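Local coordinates for protein AimR transcriptional regulator (Bacillus phage phi3T, PDB 5ZVV) that activates transcription of the phage aimX locus as a dimer and, on binding the arbitrium peptide, becomes an inactive monomer, so switching infection toward lysogeny, at residues 209-214 with 239-244; 252-257 with 261-266. All coordinates share one frame; numbering follows the deposited sequence.

Contact 1 of 2, residues 209-214 with 239-244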
loop_
_atom_site.group_PDB
_atom_site.type_symbol
_atom_site.label_atom_id
_atom_site.label_comp_id
_atom_site.label_asym_id
_atom_site.label_seq_id
_atom_site.Cartn_x
_atom_site.Cartn_y
_atom_site.Cartn_z
ATOM N N GLU A 209 -11.389 -19.155 -2.685
ATOM C CA GLU A 209 -11.945 -17.810 -2.789
ATOM C C GLU A 209 -11.863 -17.289 -4.222
ATOM O O GLU A 209 -12.830 -16.712 -4.742
ATOM C CB GLU A 209 -11.199 -16.890 -1.826
ATOM C CG GLU A 209 -11.874 -15.579 -1.509
ATOM C CD GLU A 209 -11.181 -14.860 -0.367
ATOM O OE1 GLU A 209 -10.443 -15.527 0.391
ATOM O OE2 GLU A 209 -11.365 -13.634 -0.232
ATOM N N ALA A 210 -10.718 -17.494 -4.879
ATOM C CA ALA A 210 -10.559 -17.047 -6.258
ATOM C C ALA A 210 -11.547 -17.747 -7.182
ATOM O O ALA A 210 -12.161 -17.108 -8.047
ATOM C CB ALA A 210 -9.124 -17.290 -6.725
ATOM N N ARG A 211 -11.717 -19.060 -7.012
ATOM C CA ARG A 211 -12.699 -19.786 -7.809
ATOM C C ARG A 211 -14.112 -19.286 -7.531
ATOM O O ARG A 211 -14.933 -19.189 -8.449
ATOM C CB ARG A 211 -12.596 -21.286 -7.532
ATOM C CG ARG A 211 -11.260 -21.895 -7.927
ATOM C CD ARG A 211 -11.139 -23.335 -7.452
ATOM N NE ARG A 211 -9.761 -23.809 -7.544
ATOM C CZ ARG A 211 -9.307 -24.913 -6.962
ATOM N NH1 ARG A 211 -10.123 -25.667 -6.238
ATOM N NH2 ARG A 211 -8.035 -25.261 -7.100
ATOM N N GLN A 212 -14.413 -18.970 -6.269
ATOM C CA GLN A 212 -15.729 -18.435 -5.926
ATOM C C GLN A 212 -16.005 -17.142 -6.678
ATOM O O GLN A 212 -17.055 -16.990 -7.317
ATOM C CB GLN A 212 -15.826 -18.197 -4.420
ATOM C CG GLN A 212 -16.037 -19.439 -3.581
ATOM C CD GLN A 212 -16.073 -19.126 -2.095
ATOM O OE1 GLN A 212 -15.340 -18.259 -1.614
ATOM N NE2 GLN A 212 -16.933 -19.824 -1.361
ATOM N N HIS A 213 -15.066 -16.193 -6.611
ATOM C CA HIS A 213 -15.267 -14.915 -7.286
ATOM C C HIS A 213 -15.342 -15.092 -8.798
ATOM O O HIS A 213 -16.159 -14.443 -9.464
ATOM C CB HIS A 213 -14.151 -13.939 -6.908
ATOM C CG HIS A 213 -14.162 -13.534 -5.466
ATOM N ND1 HIS A 213 -15.210 -12.842 -4.896
ATOM C CD2 HIS A 213 -13.252 -13.716 -4.480
ATOM C CE1 HIS A 213 -14.946 -12.618 -3.621
ATOM N NE2 HIS A 213 -13.764 -13.139 -3.343
ATOM N N SER A 214 -14.500 -15.966 -9.360
ATOM C CA SER A 214 -14.512 -16.180 -10.806
ATOM C C SER A 214 -15.844 -16.766 -11.259
ATOM O O SER A 214 -16.458 -16.286 -12.221
ATOM C CB SER A 214 -13.359 -17.101 -11.217
ATOM O OG SER A 214 -12.097 -16.555 -10.876
ATOM N N ILE A 239 -3.371 -24.888 -11.638
ATOM C CA ILE A 239 -2.130 -25.197 -12.355
ATOM C C ILE A 239 -1.368 -26.333 -11.680
ATOM O O ILE A 239 -0.884 -27.257 -12.346
ATOM C CB ILE A 239 -1.257 -23.934 -12.484
ATOM C CG1 ILE A 239 -1.858 -22.965 -13.506
ATOM C CG2 ILE A 239 0.170 -24.299 -12.873
ATOM C CD1 ILE A 239 -1.103 -21.660 -13.623
ATOM N N PHE A 240 -1.245 -26.289 -10.356
ATOM C CA PHE A 240 -0.435 -27.259 -9.633
ATOM C C PHE A 240 -1.241 -28.423 -9.068
ATOM O O PHE A 240 -0.661 -29.295 -8.416
ATOM C CB PHE A 240 0.330 -26.564 -8.503
ATOM C CG PHE A 240 1.215 -25.449 -8.975
ATOM C CD1 PHE A 240 2.487 -25.712 -9.458
ATOM C CD2 PHE A 240 0.769 -24.140 -8.950
ATOM C CE1 PHE A 240 3.301 -24.686 -9.901
ATOM C CE2 PHE A 240 1.577 -23.109 -9.388
ATOM C CZ PHE A 240 2.846 -23.381 -9.865
ATOM N N GLU A 241 -2.551 -28.470 -9.309
ATOM C CA GLU A 241 -3.395 -29.534 -8.773
ATOM C C GLU A 241 -3.732 -30.607 -9.800
ATOM O O GLU A 241 -3.576 -31.799 -9.523
ATOM C CB GLU A 241 -4.693 -28.946 -8.205
ATOM C CG GLU A 241 -4.504 -28.073 -6.980
ATOM C CD GLU A 241 -5.821 -27.588 -6.405
ATOM O OE1 GLU A 241 -6.883 -28.054 -6.870
ATOM O OE2 GLU A 241 -5.791 -26.743 -5.486
ATOM N N ASP A 242 -4.193 -30.210 -10.984
ATOM C CA ASP A 242 -4.715 -31.156 -11.966
ATOM C C ASP A 242 -4.501 -30.571 -13.353
ATOM O O ASP A 242 -4.998 -29.480 -13.648
ATOM C CB ASP A 242 -6.203 -31.431 -11.711
ATOM C CG ASP A 242 -6.747 -32.584 -12.537
ATOM O OD1 ASP A 242 -6.315 -32.771 -13.692
ATOM O OD2 ASP A 242 -7.626 -33.308 -12.026
ATOM N N TYR A 243 -3.775 -31.299 -14.205
ATOM C CA TYR A 243 -3.522 -30.807 -15.556
ATOM C C TYR A 243 -4.809 -30.747 -16.367
ATOM O O TYR A 243 -5.109 -29.727 -16.997
ATOM C CB TYR A 243 -2.493 -31.691 -16.263
ATOM C CG TYR A 243 -2.266 -31.281 -17.702
ATOM C CD1 TYR A 243 -1.460 -30.194 -18.011
ATOM C CD2 TYR A 243 -2.874 -31.963 -18.748
ATOM C CE1 TYR A 243 -1.258 -29.802 -19.320
ATOM C CE2 TYR A 243 -2.675 -31.577 -20.063
ATOM C CZ TYR A 243 -1.866 -30.496 -20.341
ATOM O OH TYR A 243 -1.664 -30.105 -21.643
ATOM N N ASP A 244 -5.588 -31.831 -16.352
ATOM C CA ASP A 244 -6.750 -31.932 -17.228
ATOM C C ASP A 244 -7.828 -30.918 -16.861
ATOM O O ASP A 244 -8.487 -30.360 -17.745
ATOM C CB ASP A 244 -7.300 -33.356 -17.178
ATOM C CG ASP A 244 -6.240 -34.395 -17.488
ATOM O OD1 ASP A 244 -5.878 -34.544 -18.672
ATOM O OD2 ASP A 244 -5.749 -35.044 -16.542
#
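Arg211, on helix 207-220, and Glu241, in the turn that precedes helix 243-252, meet through a single salt bridge across otherwise separate backbones. Both side chains are extended and approach from opposite directions, which lets them join although the nearest CA atoms of the two segments, those of Arg211 and Ile239, are 12.7 Å apart. One guanidinium nitrogen does the work: NH2 of Arg211 lies 3.0 Å from OE1 of Glu241, and the hydrogen bond along this line is weak, with an N-H...O angle of 148°. The same Arg211 NH2 is 3.1 Å from Glu241 OE2, so the carboxylate straddles one nitrogen at the guanidinium edge; the two planes stand 80° apart, which excludes the paired, coplanar arrangement. NE of Arg211 is satisfied by OG1 of Thr237, at the end of helix 224-237, and NH2 also bonds to a residue flanking the segments. Within helix 207-220, Ala210 O accepts from Ser214 N and also from Ser214 OG at 2.9 Å, the two donors arriving from opposite faces of the carbonyl plane. Beyond Glu241, OD1 of Asp242 takes a weak bond from Asp244 N (2.9 Å) and another from Glu245 N, making Asp242 the N-cap of helix 243-252. The salt bridge ties the first helix of the hairpin formed by helices 207-220 and 224-237 to the turn leading into the next helix, in the all-helical, TPR-like superhelix of AimR.

Contact 2 of 2, residues 252-257 with 261-266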
loop_
_atom_site.group_PDB
_atom_site.type_symbol
_atom_site.label_atom_id
_atom_site.label_comp_id
_atom_site.label_asym_id
_atom_site.label_seq_id
_atom_site.Cartn_x
_atom_site.Cartn_y
_atom_site.Cartn_z
ATOM N N LYS A 252 -12.256 -23.614 -21.809
ATOM C CA LYS A 252 -13.539 -22.932 -21.657
ATOM C C LYS A 252 -13.402 -21.431 -21.871
ATOM O O LYS A 252 -14.366 -20.771 -22.271
ATOM C CB LYS A 252 -14.138 -23.210 -20.278
ATOM C CG LYS A 252 -14.776 -24.579 -20.143
ATOM C CD LYS A 252 -15.363 -24.766 -18.760
ATOM C CE LYS A 252 -15.866 -26.184 -18.563
ATOM N NZ LYS A 252 -16.355 -26.395 -17.172
ATOM N N GLY A 253 -12.220 -20.872 -21.613
ATOM C CA GLY A 253 -12.016 -19.460 -21.915
ATOM C C GLY A 253 -11.919 -19.122 -23.397
ATOM O O GLY A 253 -11.980 -17.936 -23.742
ATOM N N GLN A 254 -11.792 -20.124 -24.273
ATOM C CA GLN A 254 -11.499 -19.859 -25.684
ATOM C C GLN A 254 -12.619 -19.072 -26.357
ATOM O O GLN A 254 -12.364 -18.084 -27.056
ATOM C CB GLN A 254 -11.254 -21.174 -26.426
ATOM C CG GLN A 254 -11.140 -21.032 -27.942
ATOM C CD GLN A 254 -9.982 -20.149 -28.363
ATOM O OE1 GLN A 254 -8.820 -20.464 -28.108
ATOM N NE2 GLN A 254 -10.296 -19.031 -29.006
ATOM N N LYS A 255 -13.869 -19.495 -26.159
ATOM C CA LYS A 255 -14.998 -18.854 -26.827
ATOM C C LYS A 255 -15.176 -17.395 -26.427
ATOM O O LYS A 255 -15.954 -16.687 -27.075
ATOM C CB LYS A 255 -16.284 -19.630 -26.533
ATOM C CG LYS A 255 -16.720 -19.566 -25.077
ATOM C CD LYS A 255 -17.986 -20.370 -24.823
ATOM C CE LYS A 255 -17.667 -21.726 -24.201
ATOM N NZ LYS A 255 -16.999 -21.587 -22.869
ATOM N N TYR A 256 -14.481 -16.930 -25.390
ATOM C CA TYR A 256 -14.590 -15.559 -24.917
ATOM C C TYR A 256 -13.417 -14.684 -25.349
ATOM O O TYR A 256 -13.399 -13.493 -25.024
ATOM C CB TYR A 256 -14.715 -15.541 -23.387
ATOM C CG TYR A 256 -15.894 -16.332 -22.859
ATOM C CD1 TYR A 256 -17.193 -15.862 -23.010
ATOM C CD2 TYR A 256 -15.707 -17.546 -22.210
ATOM C CE1 TYR A 256 -18.273 -16.580 -22.531
ATOM C CE2 TYR A 256 -16.782 -18.269 -21.726
ATOM C CZ TYR A 256 -18.062 -17.782 -21.889
ATOM O OH TYR A 256 -19.133 -18.496 -21.409
ATOM N N ALA A 257 -12.440 -15.240 -26.062
ATOM C CA ALA A 257 -11.292 -14.481 -26.549
ATOM C C ALA A 257 -11.623 -13.943 -27.937
ATOM O O ALA A 257 -11.785 -14.714 -28.887
ATOM C CB ALA A 257 -10.041 -15.354 -26.573
ATOM N N VAL A 261 -4.732 -10.507 -28.517
ATOM C CA VAL A 261 -4.040 -10.330 -27.241
ATOM C C VAL A 261 -4.534 -11.349 -26.219
ATOM O O VAL A 261 -3.741 -12.047 -25.572
ATOM C CB VAL A 261 -4.213 -8.886 -26.735
ATOM C CG1 VAL A 261 -3.732 -8.766 -25.298
ATOM C CG2 VAL A 261 -3.454 -7.917 -27.635
ATOM N N HIS A 262 -5.856 -11.451 -26.059
ATOM C CA HIS A 262 -6.413 -12.476 -25.183
ATOM C C HIS A 262 -6.088 -13.872 -25.693
ATOM O O HIS A 262 -5.868 -14.788 -24.892
ATOM C CB HIS A 262 -7.923 -12.287 -25.054
ATOM C CG HIS A 262 -8.308 -11.028 -24.343
ATOM N ND1 HIS A 262 -9.601 -10.553 -24.312
ATOM C CD2 HIS A 262 -7.567 -10.147 -23.629
ATOM C CE1 HIS A 262 -9.641 -9.432 -23.614
ATOM N NE2 HIS A 262 -8.419 -9.163 -23.191
ATOM N N GLN A 263 -6.034 -14.049 -27.017
ATOM C CA GLN A 263 -5.688 -15.354 -27.570
ATOM C C GLN A 263 -4.276 -15.761 -27.173
ATOM O O GLN A 263 -4.038 -16.916 -26.805
ATOM C CB GLN A 263 -5.827 -15.343 -29.092
ATOM C CG GLN A 263 -5.664 -16.720 -29.721
ATOM C CD GLN A 263 -6.781 -17.676 -29.322
ATOM O OE1 GLN A 263 -7.956 -17.413 -29.577
ATOM N NE2 GLN A 263 -6.416 -18.791 -28.696
ATOM N N GLU A 264 -3.324 -14.827 -27.238
ATOM C CA GLU A 264 -1.955 -15.147 -26.855
ATOM C C GLU A 264 -1.810 -15.288 -25.348
ATOM O O GLU A 264 -0.917 -16.005 -24.880
ATOM C CB GLU A 264 -0.991 -14.088 -27.391
ATOM C CG GLU A 264 -0.740 -14.196 -28.885
ATOM C CD GLU A 264 0.370 -13.280 -29.361
ATOM O OE1 GLU A 264 0.834 -12.436 -28.567
ATOM O OE2 GLU A 264 0.777 -13.402 -30.535
HETATM N N MSE A 265 -2.663 -14.625 -24.574
HETATM C CA MSE A 265 -2.673 -14.861 -23.131
HETATM C C MSE A 265 -3.141 -16.280 -22.825
HETATM O O MSE A 265 -2.547 -16.974 -22.001
HETATM C CB MSE A 265 -3.559 -13.845 -22.417
HETATM C CG MSE A 265 -2.971 -12.455 -22.374
HETATM SE SE MSE A 265 -4.193 -11.206 -21.527
HETATM C CE MSE A 265 -3.136 -9.572 -21.721
ATOM N N LEU A 266 -4.202 -16.713 -23.509
ATOM C CA LEU A 266 -4.725 -18.060 -23.295
ATOM C C LEU A 266 -3.724 -19.116 -23.749
ATOM O O LEU A 266 -3.422 -20.066 -23.011
ATOM C CB LEU A 266 -6.052 -18.227 -24.032
ATOM C CG LEU A 266 -6.723 -19.582 -23.815
ATOM C CD1 LEU A 266 -7.108 -19.724 -22.358
ATOM C CD2 LEU A 266 -7.931 -19.740 -24.718
HETATM O O HOH W 1 -11.957 -11.079 -25.657
#
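The carboxamides of Gln254 and Gln263 lie edge to edge in nearly one plane, 2° apart, and form a reciprocal, cyclic amide-amide hydrogen-bonded pair. NE2 of Gln254 donates to OE1 of Gln263 at 2.9 Å, and NE2 of Gln263 returns a bond to OE1 of Gln254 at 3.0 Å; both are nearly straight, and each donor meets a carbonyl lone pair. Both chains have CG anti to the backbone N and bend at the next torsion (chi2 61° in Gln254, 66° in Gln263), which brings the amides together. Gln263 NE2 also bonds to OD1 of Asp267, while Gln254 OE1 also accepts from a glycerol. At the edge of the His262 ring, in its plane, a water 2.8 Å from ND1 donates to Tyr256 O. The amide pair and this water bridge span the loop between helix 243-252 and helix 260-277, an antiparallel helix pair of the TPR-like fold. Toward helix 224-237, Phe228 stacks on the His262 ring and Phe229 meets it edge-to-face. Lys255 CG covers one face of the Tyr256 ring, toward its rim. Beside the amide pair, Leu266 CD2 packs against Gln254, 3.6 Å from OE1 and close to its CA, and Ala257 CB rests 4.0 Å from His262 CB.

Contacts 1 and 2 follow one another along the chain, with helix 243-252 running between them: contact 1 involves the turn that leads into this helix, contact 2 the loop that leaves it. Their centres are about 17 Å apart and their nearest atoms about 9 Å, so they do not touch. Helix 224-237 is a shared neighbour, bonding to Arg211 through Thr237 at one end and offering Phe228 and Phe229 to His262 nearer the other. Contact 1 is a surface ion pair, whereas contact 2 is partly buried and has a glycerol, probably from the crystallisation liquor, about 3 Å from the Gln254 side chain. Neither pair of segments touches the other subunit of the dimer.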